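Local coordinates for protein putative S-adenosyl-L-methionine-dependent Methyltransferase (Methanococcus maripaludis, PDB 3DLC) that binds S-adenosylmethionine and is probably a methyltransferase, perhaps of the sterol 24-C type, at residues V116-V121 / G206-I211; E181-F186 / I200-E205. One frame throughout, in Å; residues are numbered along the deposited sequence.

Contact 1 of 2, residues V116-V121 / G206-I211. With SAM (S-adenosylmethionine), chain C.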
loop_
_atom_site.group_PDB
_atom_site.type_symbol
_atom_site.label_atom_id
_atom_site.label_comp_id
_atom_site.label_asym_id
_atom_site.label_seq_id
_atom_site.Cartn_x
_atom_site.Cartn_y
_atom_site.Cartn_z
ATOM N N VAL A 116 0.667 -3.897 4.639
ATOM C CA VAL A 116 0.218 -3.807 3.268
ATOM C C VAL A 116 0.471 -2.399 2.742
ATOM O O VAL A 116 0.569 -1.457 3.498
ATOM C CB VAL A 116 -1.296 -4.170 3.141
ATOM C CG1 VAL A 116 -1.575 -5.565 3.723
ATOM C CG2 VAL A 116 -2.202 -3.117 3.803
ATOM N N SER A 117 0.566 -2.269 1.427
ATOM C CA SER A 117 0.712 -0.957 0.802
ATOM C C SER A 117 0.434 -1.083 -0.678
ATOM O O SER A 117 1.031 -1.931 -1.354
ATOM C CB SER A 117 2.127 -0.476 0.958
ATOM O OG SER A 117 2.325 0.785 0.350
ATOM N N ARG A 118 -0.466 -0.233 -1.185
ATOM C CA ARG A 118 -0.790 -0.197 -2.602
ATOM C C ARG A 118 -0.480 1.152 -3.177
ATOM O O ARG A 118 -0.934 2.177 -2.670
ATOM C CB ARG A 118 -2.266 -0.514 -2.857
ATOM C CG ARG A 118 -2.610 -0.528 -4.319
ATOM C CD ARG A 118 -4.134 -0.625 -4.605
ATOM N NE ARG A 118 -4.327 -0.552 -6.035
ATOM C CZ ARG A 118 -4.235 0.585 -6.734
ATOM N NH1 ARG A 118 -4.161 1.736 -6.102
ATOM N NH2 ARG A 118 -4.266 0.549 -8.046
ATOM N N GLY A 119 0.228 1.171 -4.286
ATOM C CA GLY A 119 0.432 2.406 -5.011
ATOM C C GLY A 119 1.259 3.485 -4.378
ATOM O O GLY A 119 1.130 4.633 -4.800
ATOM N N SER A 120 1.987 3.170 -3.305
ATOM C CA SER A 120 2.868 4.100 -2.622
ATOM C C SER A 120 4.362 3.879 -2.868
ATOM O O SER A 120 5.105 4.847 -3.036
ATOM C CB SER A 120 2.510 4.023 -1.134
ATOM O OG SER A 120 3.012 5.121 -0.398
ATOM N N VAL A 121 4.783 2.615 -2.915
ATOM C CA VAL A 121 6.192 2.291 -3.010
ATOM C C VAL A 121 6.877 2.921 -4.206
ATOM O O VAL A 121 8.059 3.214 -4.150
ATOM C CB VAL A 121 6.407 0.743 -2.982
ATOM C CG1 VAL A 121 5.818 0.073 -4.216
ATOM C CG2 VAL A 121 7.882 0.393 -2.814
ATOM N N GLY A 206 -0.881 -8.090 -9.856
ATOM C CA GLY A 206 0.019 -6.932 -9.721
ATOM C C GLY A 206 1.455 -7.297 -9.378
ATOM O O GLY A 206 1.902 -8.428 -9.626
ATOM N N PHE A 207 2.153 -6.309 -8.824
ATOM C CA PHE A 207 3.559 -6.401 -8.381
ATOM C C PHE A 207 3.525 -6.278 -6.864
ATOM O O PHE A 207 3.017 -5.281 -6.350
ATOM C CB PHE A 207 4.367 -5.246 -8.967
ATOM C CG PHE A 207 5.699 -5.039 -8.272
ATOM C CD1 PHE A 207 6.782 -5.857 -8.532
ATOM C CD2 PHE A 207 5.859 -4.074 -7.324
ATOM C CE1 PHE A 207 7.973 -5.672 -7.859
ATOM C CE2 PHE A 207 7.075 -3.890 -6.656
ATOM C CZ PHE A 207 8.103 -4.685 -6.934
ATOM N N TRP A 208 4.080 -7.254 -6.131
ATOM C CA TRP A 208 3.990 -7.233 -4.665
ATOM C C TRP A 208 5.250 -7.806 -4.037
ATOM O O TRP A 208 5.749 -8.857 -4.435
ATOM C CB TRP A 208 2.765 -8.002 -4.176
ATOM C CG TRP A 208 1.485 -7.493 -4.788
ATOM C CD1 TRP A 208 0.857 -7.980 -5.896
ATOM C CD2 TRP A 208 0.729 -6.367 -4.369
ATOM N NE1 TRP A 208 -0.253 -7.229 -6.175
ATOM C CE2 TRP A 208 -0.355 -6.230 -5.252
ATOM C CE3 TRP A 208 0.858 -5.457 -3.327
ATOM C CZ2 TRP A 208 -1.324 -5.226 -5.100
ATOM C CZ3 TRP A 208 -0.115 -4.455 -3.167
ATOM C CH2 TRP A 208 -1.175 -4.357 -4.056
ATOM N N ILE A 209 5.721 -7.093 -3.012
ATOM C CA ILE A 209 6.876 -7.448 -2.203
ATOM C C ILE A 209 6.377 -8.078 -0.919
ATOM O O ILE A 209 5.660 -7.444 -0.146
ATOM C CB ILE A 209 7.709 -6.191 -1.918
ATOM C CG1 ILE A 209 8.227 -5.546 -3.214
ATOM C CG2 ILE A 209 8.843 -6.511 -0.948
ATOM C CD1 ILE A 209 8.651 -4.079 -3.052
ATOM N N ILE A 210 6.791 -9.325 -0.701
ATOM C CA ILE A 210 6.289 -10.155 0.394
ATOM C C ILE A 210 7.443 -10.643 1.265
ATOM O O ILE A 210 8.088 -11.677 1.016
ATOM C CB ILE A 210 5.507 -11.367 -0.173
ATOM C CG1 ILE A 210 4.377 -10.884 -1.079
ATOM C CG2 ILE A 210 4.970 -12.250 0.958
ATOM C CD1 ILE A 210 3.643 -11.960 -1.849
ATOM N N ILE A 211 7.731 -9.853 2.282
ATOM C CA ILE A 211 8.792 -10.136 3.226
ATOM C C ILE A 211 8.215 -10.970 4.353
ATOM O O ILE A 211 7.127 -10.712 4.837
ATOM C CB ILE A 211 9.368 -8.826 3.785
ATOM C CG1 ILE A 211 10.034 -8.018 2.654
ATOM C CG2 ILE A 211 10.351 -9.091 4.932
ATOM C CD1 ILE A 211 10.183 -6.523 2.965
HETATM N N SAM C . -3.183 3.192 -1.047
HETATM C CA SAM C . -4.212 4.070 -1.663
HETATM C C SAM C . -4.951 3.322 -2.738
HETATM O O SAM C . -4.441 2.304 -3.212
HETATM O OXT SAM C . -6.011 3.783 -3.144
HETATM C CB SAM C . -3.580 5.349 -2.179
HETATM C CG SAM C . -2.577 5.187 -3.276
HETATM S SD SAM C . -1.939 6.808 -3.744
HETATM C CE SAM C . -1.595 6.375 -5.427
HETATM C "C5'" SAM C . -0.248 6.873 -2.949
HETATM C "C4'" SAM C . -0.149 7.347 -1.468
HETATM O "O4'" SAM C . 1.130 7.158 -0.778
HETATM C "C3'" SAM C . -0.599 8.813 -1.244
HETATM O "O3'" SAM C . -1.697 8.810 -0.385
HETATM C "C2'" SAM C . 0.637 9.462 -0.616
HETATM O "O2'" SAM C . 0.416 10.573 0.223
HETATM C "C1'" SAM C . 1.309 8.271 0.088
HETATM N N9 SAM C . 2.757 8.432 0.295
HETATM C C8 SAM C . 3.694 8.716 -0.670
HETATM N N7 SAM C . 4.941 8.708 -0.142
HETATM C C5 SAM C . 4.795 8.437 1.194
HETATM C C6 SAM C . 5.702 8.336 2.252
HETATM N N6 SAM C . 7.023 8.571 2.147
HETATM N N1 SAM C . 5.205 7.992 3.460
HETATM C C2 SAM C . 3.857 7.797 3.652
HETATM N N3 SAM C . 2.928 7.946 2.666
HETATM C C4 SAM C . 3.434 8.241 1.470
#
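W208 reaches with the far edge of its six-membered ring to the carbonyl of S117, CZ3 standing 3.3 Å from S117 O, near the plane of the indole. On the same ring CH2 meets the aliphatic part of R118, 4.1 Å from CG, at an oblique angle. The indole and guanidinium planes stand 60° apart, and the ring meets CB and CG, not the guanidinium. A tryptophan suits the place because strand 142-148 runs between strands 112-118 and 206-211, and a large ring can bridge the interval; it stacks on Y145 of that middle strand, while NE1 donates to E205 O. R118 holds CG anti to its own N (chi1 -178°) and stays extended to NE, which carries its guanidinium to the S-adenosylmethionine carboxylate. There NH1 gives a nearly straight bond (164°) to O of the ligand, 3.0 Å away in the guanidinium plane, while NE binds G149 O and F150 adds a cation-pi contact. The backbone R118 O accepts the ligand amino N at 3.0 Å, and S120 OG, also bonded to W124 NE1, donates to ribose O4' at 2.8 Å. A leucine replacing R118 would probably leave the ligand carboxylate without this charged mate and G149 O without its donor. The strand end thus matches both charges of the ligand's amino-acid part, guanidinium to carboxylate and carbonyl to amino group, while W208 packs on the arginine's methylenes.

Contact 2 of 2, residues E181-F186 / I200-E205. Unlike the reference sequence in segment 200-205: G203 (reference Glu). With ACT (acetate ion), chain B.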
loop_
_atom_site.group_PDB
_atom_site.type_symbol
_atom_site.label_atom_id
_atom_site.label_comp_id
_atom_site.label_asym_id
_atom_site.label_seq_id
_atom_site.Cartn_x
_atom_site.Cartn_y
_atom_site.Cartn_z
ATOM N N GLU A 181 11.419 -4.480 -13.923
ATOM C CA GLU A 181 12.353 -3.427 -13.500
ATOM C C GLU A 181 12.294 -3.273 -11.990
ATOM O O GLU A 181 13.319 -3.129 -11.320
ATOM C CB GLU A 181 12.022 -2.109 -14.160
ATOM N N ASN A 182 11.095 -3.287 -11.446
ATOM C CA ASN A 182 10.870 -3.168 -10.020
ATOM C C ASN A 182 11.153 -4.445 -9.291
ATOM O O ASN A 182 11.543 -4.374 -8.106
ATOM C CB ASN A 182 9.509 -2.568 -9.698
ATOM C CG ASN A 182 9.534 -1.089 -9.849
ATOM O OD1 ASN A 182 10.556 -0.443 -9.528
ATOM N ND2 ASN A 182 8.465 -0.530 -10.347
ATOM N N VAL A 183 10.967 -5.587 -9.953
ATOM C CA VAL A 183 11.338 -6.820 -9.290
ATOM C C VAL A 183 12.844 -6.753 -9.008
ATOM O O VAL A 183 13.280 -7.026 -7.865
ATOM C CB VAL A 183 10.959 -8.042 -10.099
ATOM C CG1 VAL A 183 11.449 -9.290 -9.410
ATOM C CG2 VAL A 183 9.426 -8.096 -10.299
ATOM N N GLU A 184 13.629 -6.362 -10.009
ATOM C CA GLU A 184 15.063 -6.251 -9.853
ATOM C C GLU A 184 15.462 -5.173 -8.860
ATOM O O GLU A 184 16.300 -5.351 -7.975
ATOM C CB GLU A 184 15.722 -5.947 -11.184
ATOM C CG GLU A 184 17.214 -5.756 -11.010
ATOM C CD GLU A 184 17.999 -6.440 -12.075
ATOM O OE1 GLU A 184 17.753 -7.649 -12.269
ATOM O OE2 GLU A 184 18.890 -5.808 -12.671
ATOM N N ARG A 185 14.850 -4.016 -9.006
ATOM C CA ARG A 185 15.185 -2.898 -8.133
ATOM C C ARG A 185 15.016 -3.278 -6.669
ATOM O O ARG A 185 15.895 -3.055 -5.832
ATOM C CB ARG A 185 14.317 -1.677 -8.416
ATOM C CG ARG A 185 14.635 -0.457 -7.556
ATOM C CD ARG A 185 13.708 0.725 -7.761
ATOM N NE ARG A 185 14.231 1.820 -6.946
ATOM C CZ ARG A 185 13.547 2.836 -6.459
ATOM N NH1 ARG A 185 12.273 2.958 -6.681
ATOM N NH2 ARG A 185 14.177 3.729 -5.726
ATOM N N PHE A 186 13.852 -3.831 -6.361
ATOM C CA PHE A 186 13.518 -4.144 -4.971
ATOM C C PHE A 186 14.215 -5.377 -4.429
ATOM O O PHE A 186 14.515 -5.417 -3.247
ATOM C CB PHE A 186 12.011 -4.048 -4.739
ATOM C CG PHE A 186 11.552 -2.646 -4.762
ATOM C CD1 PHE A 186 11.819 -1.824 -3.677
ATOM C CD2 PHE A 186 10.966 -2.096 -5.858
ATOM C CE1 PHE A 186 11.474 -0.494 -3.706
ATOM C CE2 PHE A 186 10.611 -0.782 -5.894
ATOM C CZ PHE A 186 10.865 0.032 -4.826
ATOM N N ILE A 200 9.195 -11.751 -4.162
ATOM C CA ILE A 200 8.735 -10.570 -4.916
ATOM C C ILE A 200 8.029 -11.159 -6.105
ATOM O O ILE A 200 8.633 -11.909 -6.866
ATOM C CB ILE A 200 9.842 -9.613 -5.305
ATOM C CG1 ILE A 200 10.584 -9.102 -4.067
ATOM C CG2 ILE A 200 9.273 -8.447 -6.073
ATOM C CD1 ILE A 200 11.790 -8.219 -4.378
ATOM N N ILE A 201 6.754 -10.841 -6.256
ATOM C CA ILE A 201 5.892 -11.449 -7.280
ATOM C C ILE A 201 5.415 -10.440 -8.300
ATOM O O ILE A 201 5.254 -9.240 -8.011
ATOM C CB ILE A 201 4.626 -12.134 -6.688
ATOM C CG1 ILE A 201 3.689 -11.129 -6.039
ATOM C CG2 ILE A 201 4.997 -13.263 -5.685
ATOM C CD1 ILE A 201 2.399 -11.787 -5.627
ATOM N N LEU A 202 5.161 -10.942 -9.495
ATOM C CA LEU A 202 4.612 -10.156 -10.576
ATOM C C LEU A 202 3.688 -11.057 -11.367
ATOM O O LEU A 202 4.101 -12.075 -11.878
ATOM C CB LEU A 202 5.735 -9.592 -11.442
ATOM C CG LEU A 202 5.346 -8.842 -12.680
ATOM C CD1 LEU A 202 4.602 -7.575 -12.364
ATOM C CD2 LEU A 202 6.618 -8.565 -13.514
ATOM N N GLY A 203 2.432 -10.659 -11.451
ATOM C CA GLY A 203 1.457 -11.422 -12.187
ATOM C C GLY A 203 0.187 -10.650 -12.390
ATOM O O GLY A 203 0.160 -9.432 -12.269
ATOM N N ASP A 204 -0.880 -11.368 -12.675
ATOM C CA ASP A 204 -2.138 -10.695 -13.011
ATOM C C ASP A 204 -2.707 -9.882 -11.864
ATOM O O ASP A 204 -3.521 -9.001 -12.096
ATOM C CB ASP A 204 -3.163 -11.692 -13.559
ATOM C CG ASP A 204 -2.790 -12.216 -14.962
ATOM O OD1 ASP A 204 -1.991 -11.594 -15.690
ATOM O OD2 ASP A 204 -3.344 -13.235 -15.374
ATOM N N GLU A 205 -2.287 -10.153 -10.651
ATOM C CA GLU A 205 -2.818 -9.424 -9.513
ATOM C C GLU A 205 -2.010 -8.193 -9.188
ATOM O O GLU A 205 -2.393 -7.363 -8.367
ATOM C CB GLU A 205 -2.865 -10.313 -8.283
ATOM C CG GLU A 205 -1.496 -10.697 -7.745
ATOM C CD GLU A 205 -0.948 -12.031 -8.232
ATOM O OE1 GLU A 205 -0.966 -12.396 -9.463
ATOM O OE2 GLU A 205 -0.447 -12.736 -7.332
HETATM C C ACT B . 17.490 2.333 -5.034
HETATM O O ACT B . 17.182 3.551 -5.105
HETATM O OXT ACT B . 17.051 1.566 -5.939
HETATM C CH3 ACT B . 18.356 1.844 -3.917
#
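Helix 180-193 packs against edge strand 198-203 of the sheet, the two running antiparallel at 178°, and the axes of these segments approach to 8.9 Å. No hydrogen bond crosses the contact; side chain meets side chain by apolar packing. I200 points toward the helix, and its CD1 lies against the backbone, 3.7 Å from F186 C and 4.0 Å from V183 O. With CG1 anti to its carbonyl carbon (chi1 -59°), the isoleucine sends this longer branch along the helix surface, while CG2 turns to V183 and meets CG1 of the valine at 4.1 Å. These two side chains slide past each other in opposite senses; beta branching gives each two arms at CB, two methyls in V183, a methyl and an ethyl in I200. The other arm of V183, CG2, touches L202 CB at 4.1 Å, so one valine sits against two alternate residues of the strand. The F186 side chain offers I200 only its CB, 4.2 Å from CD1; its ring leads away to V121 and I209. F207 of the adjacent strand also lies against I200 and V183. Off this interface, R185, which also touches V127, binds an acetate, probably from the crystallisation liquor, by nearly straight bonds from NE and NH2. Helix 180-193 and strand 198-203 pack beside antiparallel strand 206-211, in the 3-2-1-4-5-7-6 strand order characteristic of class I S-adenosylmethionine-dependent methyltransferases.

Overall arrangement
From the N terminus, after strands 46-50, 66-73 and 95-99 and their helices, the chain reaches 116-121, the end of strand 112-118 and the loop after it, where S-adenosylmethionine is bound. It then passes through helix 127-137, strand 142-148 and two more helices before helix 180-193 supplies 181-186. Contact 2 closes a short loop when strand 198-203 returns along that helix; a tight turn leads into strand 206-211, which closes the longer loop of contact 1. Contact 2 therefore lies within contact 1. The two meet where W208 O and I201 N form a probable hydrogen bond and where V121 packs on F186. Together they tie the ligand-binding strand, the antiparallel sheet edge and its covering helix.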